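Local structure of TetR-family transcriptional regulator (Pectobacterium atrosepticum, 2HYT) at residues Arg94-Met99 and Glu163-Ile168. The protein probably binds promoter DNA through a helix-turn-helix motif and regulates transcription as a dimer, as other TetR-family regulators do. Residues are numbered along the deposited sequence; the frame is centred on the assembly and turned at random.
Sequences RAYLEM and EAAFWI. With EDO (1,2-ethanediol), chain E.
Leu97 carries the apolar contact with helix 150-170, reaching three residues on one side of it. The methyl CD2 does the forward touching: it meets Ala164 CB at 3.8 Å and lies 3.9 Å from the backbone N of Ala165. Further back, Leu97 CB receives the terminal methyl of Ile168, CD1, at 3.9 Å. The isoleucine gets there because its CG1 branch stands anti to the carbonyl carbon (chi1 -69°) and runs on extended, so that CD1 meets the leucine CB end-on. Tyr96 joins beside Leu97: its ring carbon CE1 comes obliquely to Ala165 CB at 3.8 Å. With the tyrosine's CG anti to the backbone N, chi1 -171°, the ring swings towards the alanine. The two alanines keep this helix face low, and the CA atoms of Leu97 and Ala165 are 5.3 Å apart.

No hydrogen bond joins the segments, and the contact is van der Waals packing; the short helical axes pass 9.3 Å apart at a crossing angle of -31°. This is helix packing inside the all-helical C-terminal domain of a TetR-family regulator, the part that in this family usually serves ligand binding and dimerisation. Leu178 and Leu185 of helix 174-190 also pack on Leu97, while Leu75 of helix 56-81 touches Tyr96.

The dimer partner also reaches 163-168: Trp167 NE1 hydrogen-bonds Gln151 OE1 of the second subunit, and Leu156 of that subunit packs on Ala164.

Polar contacts of 94-99 point elsewhere. Arg94 forms a salt bridge with Glu186, and Glu98 OE1 accepts a 3.0 Å hydrogen bond from O2 of a 1,2-ethanediol that is probably from the crystallisation liquor; the diol's C2 also rests against Ala95 CB.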
loop_
_atom_site.group_PDB
_atom_site.type_symbol
_atom_site.label_atom_id
_atom_site.label_comp_id
_atom_site.label_asym_id
_atom_site.label_seq_id
_atom_site.Cartn_x
_atom_site.Cartn_y
_atom_site.Cartn_z
ATOM N N ARG A 94 7.147 -12.800 -9.429
ATOM C CA ARG A 94 8.201 -13.254 -8.509
ATOM C C ARG A 94 9.379 -12.277 -8.473
ATOM O O ARG A 94 9.968 -12.028 -7.428
ATOM C CB ARG A 94 8.700 -14.617 -8.917
ATOM C CG ARG A 94 7.709 -15.724 -8.652
ATOM C CD ARG A 94 8.373 -17.113 -8.782
ATOM N NE ARG A 94 8.993 -17.323 -10.098
ATOM C CZ ARG A 94 8.425 -17.964 -11.124
ATOM N NH1 ARG A 94 7.209 -18.484 -11.037
ATOM N NH2 ARG A 94 9.102 -18.084 -12.256
ATOM N N ALA A 95 9.731 -11.741 -9.641
ATOM C CA ALA A 95 10.860 -10.811 -9.748
ATOM C C ALA A 95 10.649 -9.537 -8.914
ATOM O O ALA A 95 11.579 -9.018 -8.273
ATOM C CB ALA A 95 11.122 -10.479 -11.209
ATOM N N TYR A 96 9.403 -9.072 -8.841
ATOM C CA TYR A 96 9.055 -7.952 -8.000
ATOM C C TYR A 96 9.400 -8.221 -6.525
ATOM O O TYR A 96 9.950 -7.351 -5.807
ATOM C CB TYR A 96 7.578 -7.602 -8.164
ATOM C CG TYR A 96 7.217 -6.331 -7.490
ATOM C CD1 TYR A 96 6.923 -6.318 -6.115
ATOM C CD2 TYR A 96 7.161 -5.123 -8.187
ATOM C CE1 TYR A 96 6.605 -5.111 -5.478
ATOM C CE2 TYR A 96 6.829 -3.937 -7.545
ATOM C CZ TYR A 96 6.560 -3.948 -6.176
ATOM O OH TYR A 96 6.209 -2.820 -5.454
ATOM N N LEU A 97 9.067 -9.414 -6.060
ATOM C CA LEU A 97 9.422 -9.815 -4.708
ATOM C C LEU A 97 10.930 -9.998 -4.535
ATOM O O LEU A 97 11.492 -9.604 -3.503
ATOM C CB LEU A 97 8.715 -11.106 -4.324
ATOM C CG LEU A 97 7.186 -11.072 -4.329
ATOM C CD1 LEU A 97 6.633 -12.353 -3.686
ATOM C CD2 LEU A 97 6.640 -9.830 -3.602
ATOM N N GLU A 98 11.569 -10.618 -5.523
ATOM C CA GLU A 98 13.037 -10.833 -5.511
ATOM C C GLU A 98 13.785 -9.496 -5.418
ATOM O O GLU A 98 14.830 -9.411 -4.752
ATOM C CB GLU A 98 13.475 -11.598 -6.754
ATOM C CG GLU A 98 13.032 -13.026 -6.719
ATOM C CD GLU A 98 13.149 -13.766 -8.044
ATOM O OE1 GLU A 98 13.374 -13.141 -9.110
ATOM O OE2 GLU A 98 12.993 -15.008 -7.991
HETATM N N MSE A 99 13.235 -8.442 -6.023
HETATM C CA MSE A 99 13.817 -7.108 -5.920
HETATM C C MSE A 99 13.868 -6.570 -4.505
HETATM O O MSE A 99 14.713 -5.716 -4.198
HETATM C CB MSE A 99 13.036 -6.162 -6.785
HETATM C CG MSE A 99 13.396 -6.257 -8.152
HETATM SE SE MSE A 99 12.137 -5.185 -9.282
HETATM C CE MSE A 99 13.030 -5.585 -10.880
ATOM N N GLU A 163 2.752 -5.073 -0.971
ATOM C CA GLU A 163 2.743 -5.332 0.463
ATOM C C GLU A 163 3.717 -6.449 0.856
ATOM O O GLU A 163 4.425 -6.357 1.880
ATOM C CB GLU A 163 1.325 -5.715 0.927
ATOM C CG GLU A 163 1.106 -5.568 2.396
ATOM C CD GLU A 163 1.195 -4.100 2.866
ATOM O OE1 GLU A 163 1.126 -3.152 2.021
ATOM O OE2 GLU A 163 1.386 -3.918 4.085
ATOM N N ALA A 164 3.719 -7.505 0.065
ATOM C CA ALA A 164 4.630 -8.621 0.318
ATOM C C ALA A 164 6.093 -8.150 0.242
ATOM O O ALA A 164 6.923 -8.599 1.017
ATOM C CB ALA A 164 4.337 -9.775 -0.616
ATOM N N ALA A 165 6.417 -7.247 -0.684
ATOM C CA ALA A 165 7.783 -6.677 -0.756
ATOM C C ALA A 165 8.144 -5.924 0.513
ATOM O O ALA A 165 9.239 -6.103 1.047
ATOM C CB ALA A 165 7.951 -5.813 -1.978
ATOM N N PHE A 166 7.231 -5.117 1.037
ATOM C CA PHE A 166 7.448 -4.457 2.336
ATOM C C PHE A 166 7.756 -5.461 3.424
ATOM O O PHE A 166 8.714 -5.269 4.206
ATOM C CB PHE A 166 6.231 -3.653 2.767
ATOM C CG PHE A 166 6.060 -2.346 2.044
ATOM C CD1 PHE A 166 7.139 -1.480 1.844
ATOM C CD2 PHE A 166 4.794 -1.908 1.673
ATOM C CE1 PHE A 166 6.942 -0.254 1.208
ATOM C CE2 PHE A 166 4.619 -0.686 1.022
ATOM C CZ PHE A 166 5.704 0.143 0.827
ATOM N N TRP A 167 6.964 -6.516 3.448
ATOM C CA TRP A 167 7.047 -7.564 4.459
ATOM C C TRP A 167 8.412 -8.231 4.337
ATOM O O TRP A 167 9.151 -8.385 5.322
ATOM C CB TRP A 167 5.899 -8.552 4.287
ATOM C CG TRP A 167 5.942 -9.666 5.234
ATOM C CD1 TRP A 167 5.687 -9.622 6.578
ATOM C CD2 TRP A 167 6.297 -11.031 4.940
ATOM N NE1 TRP A 167 5.829 -10.864 7.126
ATOM C CE2 TRP A 167 6.209 -11.746 6.145
ATOM C CE3 TRP A 167 6.647 -11.714 3.776
ATOM C CZ2 TRP A 167 6.486 -13.085 6.221
ATOM C CZ3 TRP A 167 6.913 -13.066 3.860
ATOM C CH2 TRP A 167 6.876 -13.720 5.073
ATOM N N ILE A 168 8.812 -8.563 3.124
ATOM C CA ILE A 168 10.121 -9.216 2.946
ATOM C C ILE A 168 11.235 -8.287 3.439
ATOM O O ILE A 168 12.195 -8.744 4.087
ATOM C CB ILE A 168 10.348 -9.597 1.476
ATOM C CG1 ILE A 168 9.412 -10.723 1.073
ATOM C CG2 ILE A 168 11.793 -9.976 1.218
ATOM C CD1 ILE A 168 9.183 -10.909 -0.440
HETATM C C1 EDO E . 14.966 -9.129 -10.787
HETATM O O1 EDO E . 14.782 -9.436 -12.178
HETATM C C2 EDO E . 14.454 -10.199 -9.852
HETATM O O2 EDO E . 15.513 -11.121 -9.556
#